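Local coordinates for protein cytosol aminopeptidase (Staphylococcus aureus subsp. aureus, PDB 3KZW) that probably removes N-terminal amino acids, leucine among them, from peptides as a metal-dependent hexameric aminopeptidase of the cytosol aminopeptidase family, at residues Leu100-Leu103 against Lys104-Ser107; Pro216-Phe219 against Ala220-Ile223; Asn225-Asn229 against Thr230-Val234; Lys237-Asp240 against Thr241-Glu245; Ala375-Tyr378 against Ala379-Gln383. All coordinates share one frame; numbering follows the deposited sequence.

Overall arrangement
Four of the five contacts lie in the catalytic domain and one stands apart. Contact 1, in the N-terminal domain, has its centre 42 to 55 Å from those of the others, across the middle of the chain. Contacts 2, 3 and 4 run in series through helix 216-226, strand 233-237 and helix 239-244; contacts 2 and 3 share the first helix and touch where Ile223 CG2 lies 4.0 Å from Val234 CG1. Contact 5, at the end of helix 368-380, meets contact 4 through Lys237 NZ and Tyr378 OH, 3.2 Å apart and probably hydrogen-bonded. Its Val376 side chain is about 8 Å from a bound sodium ion.

Contact 1: Leu100-Leu103 against Lys104-Ser107; sequences LGNL and KTRS
Residues Leu100 to Ser107 form a local turn contact that takes the chain of the N-terminal domain from strand 91-101 to helix 108-124, with Arg106 folded back against two leucines. CD2 of Leu103 sits over the centre of one face of the Arg106 guanidinium, 3.7 Å from CZ, while CD2 of Leu100 meets the same group at its edge, 3.8 Å from NH1. Both leucine side chains run alongside the arginine and point the same way. With CG anti to the backbone N (chi1 -167°) and a bend further out at chi3, Arg106 is led back past the carbonyl of Leu100, whose O is 3.7 Å from CD. Asn102 OD1 accepts from Lys104 N at 3.2 Å, in the carbonyl plane and on a lone pair, an Asx turn, and its backbone O takes a weak bond from Thr105 N. The Lys104 side chain crosses the Asn102 amide and ends on Tyr141 OH. Arg106 NH2 forms a salt bridge with Asp142 and a hydrogen bond to Phe137 O. The guanidinium thus has hydrocarbon over one face and at one edge, yet is bonded at its end, a combination that probably fixes its rotation and balances its charge.

Contact 2: Pro216-Phe219 against Ala220-Ile223; sequences PQTF and AEDI
Phe219 and Ile223, one turn apart on helix 216-226, make the apolar part of this local contact. CD1 of Ile223 rests over one face of the Phe219 ring, 3.9 Å from the centroid and 14° off the normal, as a CH-pi contact offset toward the rim. Placing CG1 beside its backbone N (chi1 -66°) sends the isoleucine back along the helix to that face. Ring and methyl belong to the buried side of the helix: Phe219 also meets Phe206 edge-to-face, and Ile223 reaches Ile266 and Leu333 on two strands of the large sheet. This is the amphipathic pattern of a helix laid on the mixed sheet of the catalytic domain. Its outer side carries the polar pair. Gln217 NE2 donates to Glu221 OE2 at 2.9 Å; the acceptor is near the amide plane but is itself met from above the carboxylate plane, the two flat groups being turned 68° apart. Backbone bonds join successive turns, from Ala220 N to Pro216 O (3.1 Å) through to Ile223 N to Phe219 O (3.2 Å). At the start of the helix, Thr218 OG1 turns back to bond with Thr215 N and Val213 O.

Contact 3: Asn225-Asn229 against Thr230-Val234; sequences NHFKN and TKVKV
The Phe227 ring lies between two side chains: Val232 CG1 is over one face and CD2 of its neighbour His226 is over the centre of the opposite face. The valine methyl makes a CH-pi contact 3.9 Å from the ring centroid, 17° off the normal and offset toward the rim, and Val232 CB comes closer still to the ring carbon CD1, at 3.5 Å. At the edge, near the ring plane, stands Thr230 OG1. Val234 adds CG2, 3.8 Å from Phe227 CD2, its side chain crossing that of Phe227 at about a right angle. On the other side of the ring, the imidazole of His226 is positioned by a hydrogen bond from NE2 to Glu318 on helix 308-322, a helix that Phe227 also touches.

The polar part centres on Phe227 O, which is gripped twice by one residue. Thr230 OG1 donates to it at 2.8 Å and Thr230 N at 3.2 Å, both from the same face of the carbonyl plane, with the amide well above that plane. Because OG1 stands between the backbone N and the carbonyl carbon (chi1 66°), the hydroxyl lies beside its own amide and can share this acceptor. Thr230 OG1 in turn accepts from Val232 N at 3.3 Å, closing an ST turn. A type I beta turn from Phe227 to Thr230 thus leads into an ST turn, together reversing the chain between helix 216-226 and strand 233-237: an alpha-to-beta connection in which Phe227 joins Val232 and Val234 to helix 308-322.

Contact 4: Lys237-Asp240 against Thr241-Glu245; sequences KDYD and TLVSE
Asp238 OD1 is held by two groups of Thr241: the hydroxyl OG1 donates at 2.6 Å and the backbone N at 3.2 Å. The two donors come from opposite faces of the carboxylate plane, OG1 on the syn side and the amide nearly along the C-O axis. Asp238 can reach forward in this way because its CG stands between the backbone N and the carbonyl carbon (chi1 72°). Asp238 O serves the same turn, accepting from Leu242 N at 3.0 Å. Beside the cap, Lys237 crosses both Thr241 and Glu245 at about a right angle; its CG packs 3.8 Å from Thr241 CG2, and its bent chain brings NZ to Glu245 OE1 in a salt bridge of 3.2 Å, weak as a hydrogen bond. NZ also makes a weak hydrogen bond to Tyr378 OH. Along another side, Val243 CG1 lies over one face of the Tyr239 ring, 4.3 Å from its centroid, a CH-pi contact one turn apart. Tyr239 and Val243 both touch Gln251 of helix 248-254. The whole is an N-capped short helix, 239-244, started by Asp238 directly after strand 233-237 at the surface of the catalytic domain.

Contact 5: Ala375-Tyr378 against Ala379-Gln383; sequences AVFY and ANQYQ
Successive backbone bonds, Ala379 N to Ala375 O at 2.8 Å and Asn380 N to Val376 O at 3.0 Å, continue helix 368-380 toward its C-terminal end, where a type I beta turn from Asn380 to Gln383 follows. This C-terminal part of the helix lies beside the mixed sheet of the catalytic domain: Ala375 and Ala379 lie against strands 278-285 and 328-338, and Tyr378 and Tyr382 extend to strand 262-269. Gln383, with positive phi, is the first residue to leave helical geometry.

Among the side chains the tyrosine pair dominates. Tyr382 turns its edge to the face of Tyr378 in an offset edge-to-face stack, with centroids 5.6 Å apart and planes at 82°. CE1 of Tyr382 makes the closest ring contact, 3.8 Å from Tyr378 CE2. The two side chains start in different directions: Tyr378 has CG anti to the backbone N (chi1 176°), whereas Tyr382 has it beside the N (chi1 -73°), which brings the second ring back toward the first. Gln381 N bonds to Tyr378 O at 3.3 Å, from well above the carbonyl plane, and its side chain, bent at chi2, packs by CG beside the carbonyls of Phe377 and Tyr378. The amide of Asn380 turns the other way, and its OD1 is hydrogen-bonded to Thr476. Tyr378 OH, linked weakly to Lys237, also has a weak bond to Thr265. Into that same oxygen Tyr382 OH donates its proton, at an O-to-O distance of 3.1 Å between Tyr382 OH and Tyr378 OH.

Contact 1: Leu100-Leu103 against Lys104-Ser107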
loop_
_atom_site.group_PDB
_atom_site.type_symbol
_atom_site.label_atom_id
_atom_site.label_comp_id
_atom_site.label_asym_id
_atom_site.label_seq_id
_atom_site.Cartn_x
_atom_site.Cartn_y
_atom_site.Cartn_z
ATOM N N LEU A 100 1.441 -26.306 -42.562
ATOM C CA LEU A 100 0.047 -25.896 -42.738
ATOM C C LEU A 100 -0.900 -26.668 -41.827
ATOM O O LEU A 100 -2.060 -26.285 -41.668
ATOM C CB LEU A 100 -0.387 -26.066 -44.196
ATOM C CG LEU A 100 0.518 -25.543 -45.316
ATOM C CD1 LEU A 100 0.040 -26.085 -46.646
ATOM C CD2 LEU A 100 0.573 -24.022 -45.346
ATOM N N GLY A 101 -0.398 -27.749 -41.233
ATOM C CA GLY A 101 -1.206 -28.628 -40.390
ATOM C C GLY A 101 -2.205 -29.415 -41.209
ATOM O O GLY A 101 -1.993 -29.648 -42.398
ATOM N N ASN A 102 -3.296 -29.826 -40.572
ATOM C CA ASN A 102 -4.377 -30.512 -41.272
ATOM C C ASN A 102 -5.193 -29.500 -42.061
ATOM O O ASN A 102 -5.697 -28.528 -41.494
ATOM C CB ASN A 102 -5.268 -31.269 -40.283
ATOM C CG ASN A 102 -6.021 -32.414 -40.929
ATOM O OD1 ASN A 102 -6.682 -32.248 -41.958
ATOM N ND2 ASN A 102 -5.933 -33.591 -40.319
ATOM N N LEU A 103 -5.305 -29.724 -43.369
ATOM C CA LEU A 103 -6.002 -28.798 -44.266
ATOM C C LEU A 103 -7.515 -28.763 -44.051
ATOM O O LEU A 103 -8.169 -27.776 -44.389
ATOM C CB LEU A 103 -5.683 -29.115 -45.730
ATOM C CG LEU A 103 -4.289 -28.772 -46.259
ATOM C CD1 LEU A 103 -4.089 -29.367 -47.645
ATOM C CD2 LEU A 103 -4.049 -27.268 -46.281
ATOM N N LYS A 104 -8.063 -29.842 -43.497
ATOM C CA LYS A 104 -9.484 -29.907 -43.156
ATOM C C LYS A 104 -9.821 -28.928 -42.034
ATOM O O LYS A 104 -10.849 -28.250 -42.080
ATOM C CB LYS A 104 -9.884 -31.324 -42.725
ATOM C CG LYS A 104 -9.650 -32.415 -43.757
ATOM C CD LYS A 104 -10.066 -33.775 -43.202
ATOM C CE LYS A 104 -9.491 -34.933 -44.014
ATOM N NZ LYS A 104 -10.145 -35.096 -45.346
ATOM N N THR A 105 -8.943 -28.860 -41.033
ATOM C CA THR A 105 -9.177 -28.053 -39.834
ATOM C C THR A 105 -8.256 -26.831 -39.771
ATOM O O THR A 105 -7.665 -26.538 -38.726
ATOM C CB THR A 105 -9.018 -28.898 -38.544
ATOM O OG1 THR A 105 -7.722 -29.510 -38.522
ATOM C CG2 THR A 105 -10.093 -29.979 -38.465
ATOM N N ARG A 106 -8.143 -26.122 -40.892
ATOM C CA ARG A 106 -7.288 -24.938 -40.974
ATOM C C ARG A 106 -8.101 -23.646 -40.865
ATOM O O ARG A 106 -8.813 -23.264 -41.795
ATOM C CB ARG A 106 -6.452 -24.957 -42.257
ATOM C CG ARG A 106 -5.321 -23.935 -42.278
ATOM C CD ARG A 106 -4.412 -24.109 -43.485
ATOM N NE ARG A 106 -5.078 -23.772 -44.745
ATOM C CZ ARG A 106 -4.450 -23.574 -45.903
ATOM N NH1 ARG A 106 -3.129 -23.668 -45.979
ATOM N NH2 ARG A 106 -5.144 -23.272 -46.990
ATOM N N SER A 107 -7.979 -22.981 -39.720
ATOM C CA SER A 107 -8.714 -21.751 -39.435
ATOM C C SER A 107 -8.052 -20.531 -40.071
ATOM O O SER A 107 -6.953 -20.629 -40.625
ATOM C CB SER A 107 -8.834 -21.551 -37.922
ATOM O OG SER A 107 -7.553 -21.463 -37.315
#

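Contact 2: Pro216-Phe219 against Ala220-Ile223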
loop_
_atom_site.group_PDB
_atom_site.type_symbol
_atom_site.label_atom_id
_atom_site.label_comp_id
_atom_site.label_asym_id
_atom_site.label_seq_id
_atom_site.Cartn_x
_atom_site.Cartn_y
_atom_site.Cartn_z
ATOM N N PRO A 216 -1.019 16.858 -29.664
ATOM C CA PRO A 216 -2.293 17.035 -30.370
ATOM C C PRO A 216 -2.165 17.856 -31.657
ATOM O O PRO A 216 -2.784 17.514 -32.665
ATOM C CB PRO A 216 -3.155 17.779 -29.350
ATOM C CG PRO A 216 -2.639 17.329 -28.047
ATOM C CD PRO A 216 -1.158 17.141 -28.223
ATOM N N GLN A 217 -1.361 18.919 -31.621
ATOM C CA GLN A 217 -1.149 19.778 -32.783
ATOM C C GLN A 217 -0.471 19.026 -33.927
ATOM O O GLN A 217 -0.975 19.026 -35.051
ATOM C CB GLN A 217 -0.330 21.014 -32.400
ATOM C CG GLN A 217 -0.081 21.978 -33.552
ATOM C CD GLN A 217 0.939 23.052 -33.219
ATOM O OE1 GLN A 217 0.937 23.616 -32.122
ATOM N NE2 GLN A 217 1.816 23.346 -34.173
ATOM N N THR A 218 0.661 18.387 -33.635
ATOM C CA THR A 218 1.443 17.676 -34.656
ATOM C C THR A 218 0.705 16.447 -35.173
ATOM O O THR A 218 0.876 16.059 -36.328
ATOM C CB THR A 218 2.846 17.262 -34.150
ATOM O OG1 THR A 218 2.715 16.377 -33.033
ATOM C CG2 THR A 218 3.666 18.483 -33.743
ATOM N N PHE A 219 -0.113 15.845 -34.312
ATOM C CA PHE A 219 -0.967 14.724 -34.694
ATOM C C PHE A 219 -1.992 15.168 -35.731
ATOM O O PHE A 219 -2.181 14.491 -36.741
ATOM C CB PHE A 219 -1.651 14.126 -33.460
ATOM C CG PHE A 219 -2.461 12.881 -33.738
ATOM C CD1 PHE A 219 -2.025 11.927 -34.656
ATOM C CD2 PHE A 219 -3.650 12.649 -33.054
ATOM C CE1 PHE A 219 -2.776 10.779 -34.902
ATOM C CE2 PHE A 219 -4.400 11.500 -33.290
ATOM C CZ PHE A 219 -3.962 10.566 -34.215
ATOM N N ALA A 220 -2.628 16.314 -35.482
ATOM C CA ALA A 220 -3.565 16.919 -36.430
ATOM C C ALA A 220 -2.875 17.274 -37.749
ATOM O O ALA A 220 -3.388 16.960 -38.822
ATOM C CB ALA A 220 -4.222 18.150 -35.824
ATOM N N GLU A 221 -1.707 17.909 -37.652
ATOM C CA GLU A 221 -0.922 18.309 -38.818
ATOM C C GLU A 221 -0.505 17.117 -39.678
ATOM O O GLU A 221 -0.507 17.204 -40.909
ATOM C CB GLU A 221 0.314 19.105 -38.388
ATOM C CG GLU A 221 0.009 20.516 -37.900
ATOM C CD GLU A 221 1.196 21.195 -37.227
ATOM O OE1 GLU A 221 2.278 20.572 -37.112
ATOM O OE2 GLU A 221 1.038 22.364 -36.810
ATOM N N ASP A 222 -0.151 16.010 -39.025
ATOM C CA ASP A 222 0.251 14.790 -39.725
ATOM C C ASP A 222 -0.909 14.164 -40.497
ATOM O O ASP A 222 -0.713 13.638 -41.594
ATOM C CB ASP A 222 0.850 13.769 -38.751
ATOM C CG ASP A 222 2.290 14.091 -38.360
ATOM O OD1 ASP A 222 2.801 15.182 -38.717
ATOM O OD2 ASP A 222 2.913 13.243 -37.682
ATOM N N ILE A 223 -2.107 14.227 -39.920
ATOM C CA ILE A 223 -3.315 13.708 -40.563
ATOM C C ILE A 223 -3.673 14.542 -41.801
ATOM O O ILE A 223 -4.018 13.986 -42.848
ATOM C CB ILE A 223 -4.505 13.618 -39.567
ATOM C CG1 ILE A 223 -4.212 12.580 -38.482
ATOM C CG2 ILE A 223 -5.801 13.248 -40.282
ATOM C CD1 ILE A 223 -5.039 12.744 -37.214
#

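Contact 3: Asn225-Asn229 against Thr230-Val234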
loop_
_atom_site.group_PDB
_atom_site.type_symbol
_atom_site.label_atom_id
_atom_site.label_comp_id
_atom_site.label_asym_id
_atom_site.label_seq_id
_atom_site.Cartn_x
_atom_site.Cartn_y
_atom_site.Cartn_z
ATOM N N ASN A 225 -1.544 16.369 -43.653
ATOM C CA ASN A 225 -0.518 16.103 -44.662
ATOM C C ASN A 225 -0.650 14.732 -45.321
ATOM O O ASN A 225 -0.352 14.581 -46.508
ATOM C CB ASN A 225 0.885 16.276 -44.072
ATOM C CG ASN A 225 1.215 17.729 -43.753
ATOM O OD1 ASN A 225 0.707 18.654 -44.393
ATOM N ND2 ASN A 225 2.081 17.934 -42.763
ATOM N N HIS A 226 -1.103 13.744 -44.551
ATOM C CA HIS A 226 -1.275 12.389 -45.059
ATOM C C HIS A 226 -2.395 12.294 -46.095
ATOM O O HIS A 226 -2.229 11.648 -47.130
ATOM C CB HIS A 226 -1.522 11.401 -43.920
ATOM C CG HIS A 226 -1.787 10.005 -44.386
ATOM N ND1 HIS A 226 -0.782 9.150 -44.783
ATOM C CD2 HIS A 226 -2.945 9.320 -44.536
ATOM C CE1 HIS A 226 -1.309 7.996 -45.151
ATOM N NE2 HIS A 226 -2.619 8.073 -45.011
ATOM N N PHE A 227 -3.525 12.938 -45.811
ATOM C CA PHE A 227 -4.688 12.895 -46.697
ATOM C C PHE A 227 -4.741 14.054 -47.695
ATOM O O PHE A 227 -5.748 14.237 -48.386
ATOM C CB PHE A 227 -5.982 12.867 -45.878
ATOM C CG PHE A 227 -6.212 11.581 -45.136
ATOM C CD1 PHE A 227 -6.402 10.384 -45.823
ATOM C CD2 PHE A 227 -6.265 11.570 -43.747
ATOM C CE1 PHE A 227 -6.626 9.196 -45.139
ATOM C CE2 PHE A 227 -6.488 10.386 -43.051
ATOM C CZ PHE A 227 -6.669 9.195 -43.751
ATOM N N LYS A 228 -3.652 14.816 -47.778
ATOM C CA LYS A 228 -3.612 16.056 -48.556
ATOM C C LYS A 228 -3.995 15.880 -50.031
ATOM O O LYS A 228 -4.787 16.662 -50.563
ATOM C CB LYS A 228 -2.246 16.737 -48.423
ATOM C CG LYS A 228 -2.268 18.218 -48.757
ATOM C CD LYS A 228 -0.948 18.898 -48.422
ATOM C CE LYS A 228 -0.967 20.359 -48.861
ATOM N NZ LYS A 228 0.317 21.057 -48.570
ATOM N N ASN A 229 -3.447 14.854 -50.680
ATOM C CA ASN A 229 -3.719 14.616 -52.101
ATOM C C ASN A 229 -4.717 13.484 -52.375
ATOM O O ASN A 229 -4.719 12.889 -53.460
ATOM C CB ASN A 229 -2.409 14.387 -52.868
ATOM C CG ASN A 229 -1.565 15.648 -52.981
ATOM O OD1 ASN A 229 -2.083 16.744 -53.219
ATOM N ND2 ASN A 229 -0.254 15.495 -52.818
ATOM N N THR A 230 -5.572 13.203 -51.394
ATOM C CA THR A 230 -6.529 12.100 -51.499
ATOM C C THR A 230 -7.970 12.599 -51.579
ATOM O O THR A 230 -8.225 13.805 -51.548
ATOM C CB THR A 230 -6.398 11.103 -50.314
ATOM O OG1 THR A 230 -6.770 11.753 -49.091
ATOM C CG2 THR A 230 -4.971 10.568 -50.198
ATOM N N LYS A 231 -8.900 11.654 -51.678
ATOM C CA LYS A 231 -10.332 11.932 -51.689
ATOM C C LYS A 231 -10.836 12.327 -50.295
ATOM O O LYS A 231 -11.948 12.844 -50.154
ATOM C CB LYS A 231 -11.083 10.695 -52.187
ATOM C CG LYS A 231 -12.428 10.975 -52.834
ATOM C CD LYS A 231 -13.123 9.675 -53.228
ATOM C CE LYS A 231 -14.349 9.927 -54.105
ATOM N NZ LYS A 231 -15.450 10.626 -53.378
ATOM N N VAL A 232 -10.008 12.087 -49.278
ATOM C CA VAL A 232 -10.363 12.323 -47.878
ATOM C C VAL A 232 -10.121 13.775 -47.446
ATOM O O VAL A 232 -9.008 14.290 -47.559
ATOM C CB VAL A 232 -9.591 11.364 -46.938
ATOM C CG1 VAL A 232 -9.929 11.636 -45.487
ATOM C CG2 VAL A 232 -9.893 9.915 -47.281
ATOM N N LYS A 233 -11.176 14.420 -46.946
ATOM C CA LYS A 233 -11.100 15.798 -46.461
ATOM C C LYS A 233 -10.821 15.826 -44.964
ATOM O O LYS A 233 -11.362 15.016 -44.210
ATOM C CB LYS A 233 -12.401 16.555 -46.759
ATOM C CG LYS A 233 -12.841 16.541 -48.224
ATOM C CD LYS A 233 -12.022 17.510 -49.083
ATOM C CE LYS A 233 -12.283 17.297 -50.574
ATOM N NZ LYS A 233 -11.662 16.033 -51.081
ATOM N N VAL A 234 -9.972 16.758 -44.539
ATOM C CA VAL A 234 -9.615 16.894 -43.128
ATOM C C VAL A 234 -9.809 18.334 -42.658
ATOM O O VAL A 234 -9.290 19.269 -43.272
ATOM C CB VAL A 234 -8.155 16.440 -42.848
ATOM C CG1 VAL A 234 -7.830 16.540 -41.360
ATOM C CG2 VAL A 234 -7.920 15.017 -43.340
#

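Contact 4: Lys237-Asp240 against Thr241-Glu245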
loop_
_atom_site.group_PDB
_atom_site.type_symbol
_atom_site.label_atom_id
_atom_site.label_comp_id
_atom_site.label_asym_id
_atom_site.label_seq_id
_atom_site.Cartn_x
_atom_site.Cartn_y
_atom_site.Cartn_z
ATOM N N LYS A 237 -9.796 21.812 -35.901
ATOM C CA LYS A 237 -10.351 22.833 -35.032
ATOM C C LYS A 237 -9.325 23.161 -33.948
ATOM O O LYS A 237 -9.076 22.341 -33.058
ATOM C CB LYS A 237 -11.646 22.303 -34.415
ATOM C CG LYS A 237 -12.695 23.351 -34.133
ATOM C CD LYS A 237 -14.093 22.737 -34.111
ATOM C CE LYS A 237 -14.641 22.544 -35.518
ATOM N NZ LYS A 237 -16.042 22.066 -35.490
ATOM N N ASP A 238 -8.719 24.346 -34.033
ATOM C CA ASP A 238 -7.677 24.740 -33.079
ATOM C C ASP A 238 -8.251 25.164 -31.725
ATOM O O ASP A 238 -9.468 25.242 -31.556
ATOM C CB ASP A 238 -6.727 25.801 -33.671
ATOM C CG ASP A 238 -7.365 27.183 -33.803
ATOM O OD1 ASP A 238 -8.552 27.362 -33.461
ATOM O OD2 ASP A 238 -6.660 28.109 -34.259
ATOM N N TYR A 239 -7.366 25.434 -30.768
ATOM C CA TYR A 239 -7.757 25.661 -29.374
ATOM C C TYR A 239 -8.780 26.782 -29.158
ATOM O O TYR A 239 -9.770 26.581 -28.456
ATOM C CB TYR A 239 -6.518 25.872 -28.488
ATOM C CG TYR A 239 -6.812 25.946 -27.003
ATOM C CD1 TYR A 239 -7.545 24.944 -26.364
ATOM C CD2 TYR A 239 -6.342 27.008 -26.234
ATOM C CE1 TYR A 239 -7.817 25.008 -25.001
ATOM C CE2 TYR A 239 -6.604 27.079 -24.869
ATOM C CZ TYR A 239 -7.342 26.076 -24.261
ATOM O OH TYR A 239 -7.606 26.137 -22.912
ATOM N N ASP A 240 -8.550 27.953 -29.745
ATOM C CA ASP A 240 -9.464 29.086 -29.533
ATOM C C ASP A 240 -10.794 28.967 -30.288
ATOM O O ASP A 240 -11.776 29.614 -29.917
ATOM C CB ASP A 240 -8.792 30.459 -29.750
ATOM C CG ASP A 240 -7.657 30.425 -30.772
ATOM O OD1 ASP A 240 -6.732 29.587 -30.635
ATOM O OD2 ASP A 240 -7.677 31.268 -31.699
ATOM N N THR A 241 -10.825 28.134 -31.328
ATOM C CA THR A 241 -12.071 27.843 -32.038
ATOM C C THR A 241 -12.925 26.882 -31.217
ATOM O O THR A 241 -14.115 27.130 -31.010
ATOM C CB THR A 241 -11.826 27.248 -33.445
ATOM O OG1 THR A 241 -10.929 28.090 -34.175
ATOM C CG2 THR A 241 -13.131 27.132 -34.223
ATOM N N LEU A 242 -12.310 25.797 -30.740
ATOM C CA LEU A 242 -13.043 24.753 -30.016
ATOM C C LEU A 242 -13.585 25.218 -28.664
ATOM O O LEU A 242 -14.592 24.697 -28.197
ATOM C CB LEU A 242 -12.227 23.452 -29.898
ATOM C CG LEU A 242 -10.975 23.313 -29.027
ATOM C CD1 LEU A 242 -11.340 22.976 -27.590
ATOM C CD2 LEU A 242 -10.088 22.229 -29.598
ATOM N N VAL A 243 -12.928 26.199 -28.045
ATOM C CA VAL A 243 -13.451 26.778 -26.802
ATOM C C VAL A 243 -14.656 27.684 -27.070
ATOM O O VAL A 243 -15.688 27.545 -26.415
ATOM C CB VAL A 243 -12.368 27.497 -25.934
ATOM C CG1 VAL A 243 -11.323 26.507 -25.459
ATOM C CG2 VAL A 243 -11.714 28.641 -26.682
ATOM N N SER A 244 -14.527 28.580 -28.049
ATOM C CA SER A 244 -15.607 29.505 -28.413
ATOM C C SER A 244 -16.835 28.787 -28.979
ATOM O O SER A 244 -17.950 29.303 -28.905
ATOM C CB SER A 244 -15.111 30.566 -29.399
ATOM O OG SER A 244 -14.621 29.971 -30.586
ATOM N N GLU A 245 -16.618 27.599 -29.539
ATOM C CA GLU A 245 -17.709 26.750 -30.019
ATOM C C GLU A 245 -18.299 25.882 -28.906
ATOM O O GLU A 245 -19.270 25.157 -29.124
ATOM C CB GLU A 245 -17.256 25.893 -31.205
ATOM C CG GLU A 245 -17.138 26.672 -32.509
ATOM C CD GLU A 245 -16.806 25.800 -33.710
ATOM O OE1 GLU A 245 -16.848 24.554 -33.592
ATOM O OE2 GLU A 245 -16.506 26.368 -34.780
#

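Contact 5: Ala375-Tyr378 against Ala379-Gln383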
loop_
_atom_site.group_PDB
_atom_site.type_symbol
_atom_site.label_atom_id
_atom_site.label_comp_id
_atom_site.label_asym_id
_atom_site.label_seq_id
_atom_site.Cartn_x
_atom_site.Cartn_y
_atom_site.Cartn_z
ATOM N N ALA A 375 -16.963 14.759 -28.404
ATOM C CA ALA A 375 -16.777 14.263 -29.762
ATOM C C ALA A 375 -18.013 13.523 -30.283
ATOM O O ALA A 375 -18.390 13.682 -31.446
ATOM C CB ALA A 375 -15.542 13.377 -29.837
ATOM N N VAL A 376 -18.638 12.723 -29.418
ATOM C CA VAL A 376 -19.842 11.968 -29.777
ATOM C C VAL A 376 -21.005 12.914 -30.076
ATOM O O VAL A 376 -21.713 12.739 -31.074
ATOM C CB VAL A 376 -20.228 10.920 -28.691
ATOM C CG1 VAL A 376 -21.657 10.431 -28.875
ATOM C CG2 VAL A 376 -19.268 9.740 -28.724
ATOM N N PHE A 377 -21.186 13.922 -29.223
ATOM C CA PHE A 377 -22.237 14.918 -29.423
ATOM C C PHE A 377 -22.035 15.680 -30.731
ATOM O O PHE A 377 -22.995 15.942 -31.457
ATOM C CB PHE A 377 -22.325 15.887 -28.238
ATOM C CG PHE A 377 -23.533 16.778 -28.276
ATOM C CD1 PHE A 377 -24.771 16.316 -27.834
ATOM C CD2 PHE A 377 -23.441 18.077 -28.765
ATOM C CE1 PHE A 377 -25.901 17.136 -27.877
ATOM C CE2 PHE A 377 -24.568 18.906 -28.813
ATOM C CZ PHE A 377 -25.798 18.433 -28.366
ATOM N N TYR A 378 -20.783 16.025 -31.022
ATOM C CA TYR A 378 -20.431 16.688 -32.275
ATOM C C TYR A 378 -20.669 15.783 -33.483
ATOM O O TYR A 378 -21.146 16.240 -34.519
ATOM C CB TYR A 378 -18.978 17.172 -32.243
ATOM C CG TYR A 378 -18.502 17.796 -33.536
ATOM C CD1 TYR A 378 -18.910 19.079 -33.907
ATOM C CD2 TYR A 378 -17.639 17.108 -34.388
ATOM C CE1 TYR A 378 -18.477 19.657 -35.096
ATOM C CE2 TYR A 378 -17.198 17.677 -35.579
ATOM C CZ TYR A 378 -17.621 18.951 -35.925
ATOM O OH TYR A 378 -17.187 19.517 -37.098
ATOM N N ALA A 379 -20.339 14.501 -33.344
ATOM C CA ALA A 379 -20.537 13.530 -34.420
ATOM C C ALA A 379 -22.017 13.360 -34.772
ATOM O O ALA A 379 -22.367 13.163 -35.939
ATOM C CB ALA A 379 -19.920 12.192 -34.048
ATOM N N ASN A 380 -22.874 13.454 -33.757
ATOM C CA ASN A 380 -24.312 13.262 -33.915
ATOM C C ASN A 380 -24.996 14.399 -34.685
ATOM O O ASN A 380 -26.103 14.229 -35.202
ATOM C CB ASN A 380 -24.969 13.067 -32.546
ATOM C CG ASN A 380 -26.213 12.198 -32.609
ATOM O OD1 ASN A 380 -26.360 11.356 -33.497
ATOM N ND2 ASN A 380 -27.113 12.390 -31.654
ATOM N N GLN A 381 -24.326 15.549 -34.759
ATOM C CA GLN A 381 -24.798 16.697 -35.537
ATOM C C GLN A 381 -24.866 16.357 -37.027
ATOM O O GLN A 381 -25.694 16.902 -37.757
ATOM C CB GLN A 381 -23.871 17.899 -35.342
ATOM C CG GLN A 381 -23.536 18.229 -33.896
ATOM C CD GLN A 381 -24.460 19.262 -33.295
ATOM O OE1 GLN A 381 -25.688 19.121 -33.333
ATOM N NE2 GLN A 381 -23.874 20.314 -32.725
ATOM N N TYR A 382 -23.983 15.459 -37.463
ATOM C CA TYR A 382 -23.938 14.992 -38.847
ATOM C C TYR A 382 -25.077 14.022 -39.166
ATOM O O TYR A 382 -25.220 13.577 -40.309
ATOM C CB TYR A 382 -22.585 14.333 -39.141
ATOM C CG TYR A 382 -21.432 15.307 -39.255
ATOM C CD1 TYR A 382 -20.709 15.699 -38.128
ATOM C CD2 TYR A 382 -21.058 15.832 -40.492
ATOM C CE1 TYR A 382 -19.645 16.593 -38.228
ATOM C CE2 TYR A 382 -19.996 16.726 -40.603
ATOM C CZ TYR A 382 -19.296 17.100 -39.466
ATOM O OH TYR A 382 -18.247 17.983 -39.565
ATOM N N GLN A 383 -25.882 13.711 -38.149
ATOM C CA GLN A 383 -26.999 12.760 -38.251
ATOM C C GLN A 383 -26.576 11.419 -38.871
ATOM O O GLN A 383 -27.024 11.064 -39.966
ATOM C CB GLN A 383 -28.188 13.371 -39.004
ATOM C CG GLN A 383 -28.843 14.539 -38.282
ATOM C CD GLN A 383 -29.883 15.238 -39.130
ATOM O OE1 GLN A 383 -30.916 14.658 -39.475
ATOM N NE2 GLN A 383 -29.617 16.497 -39.471
#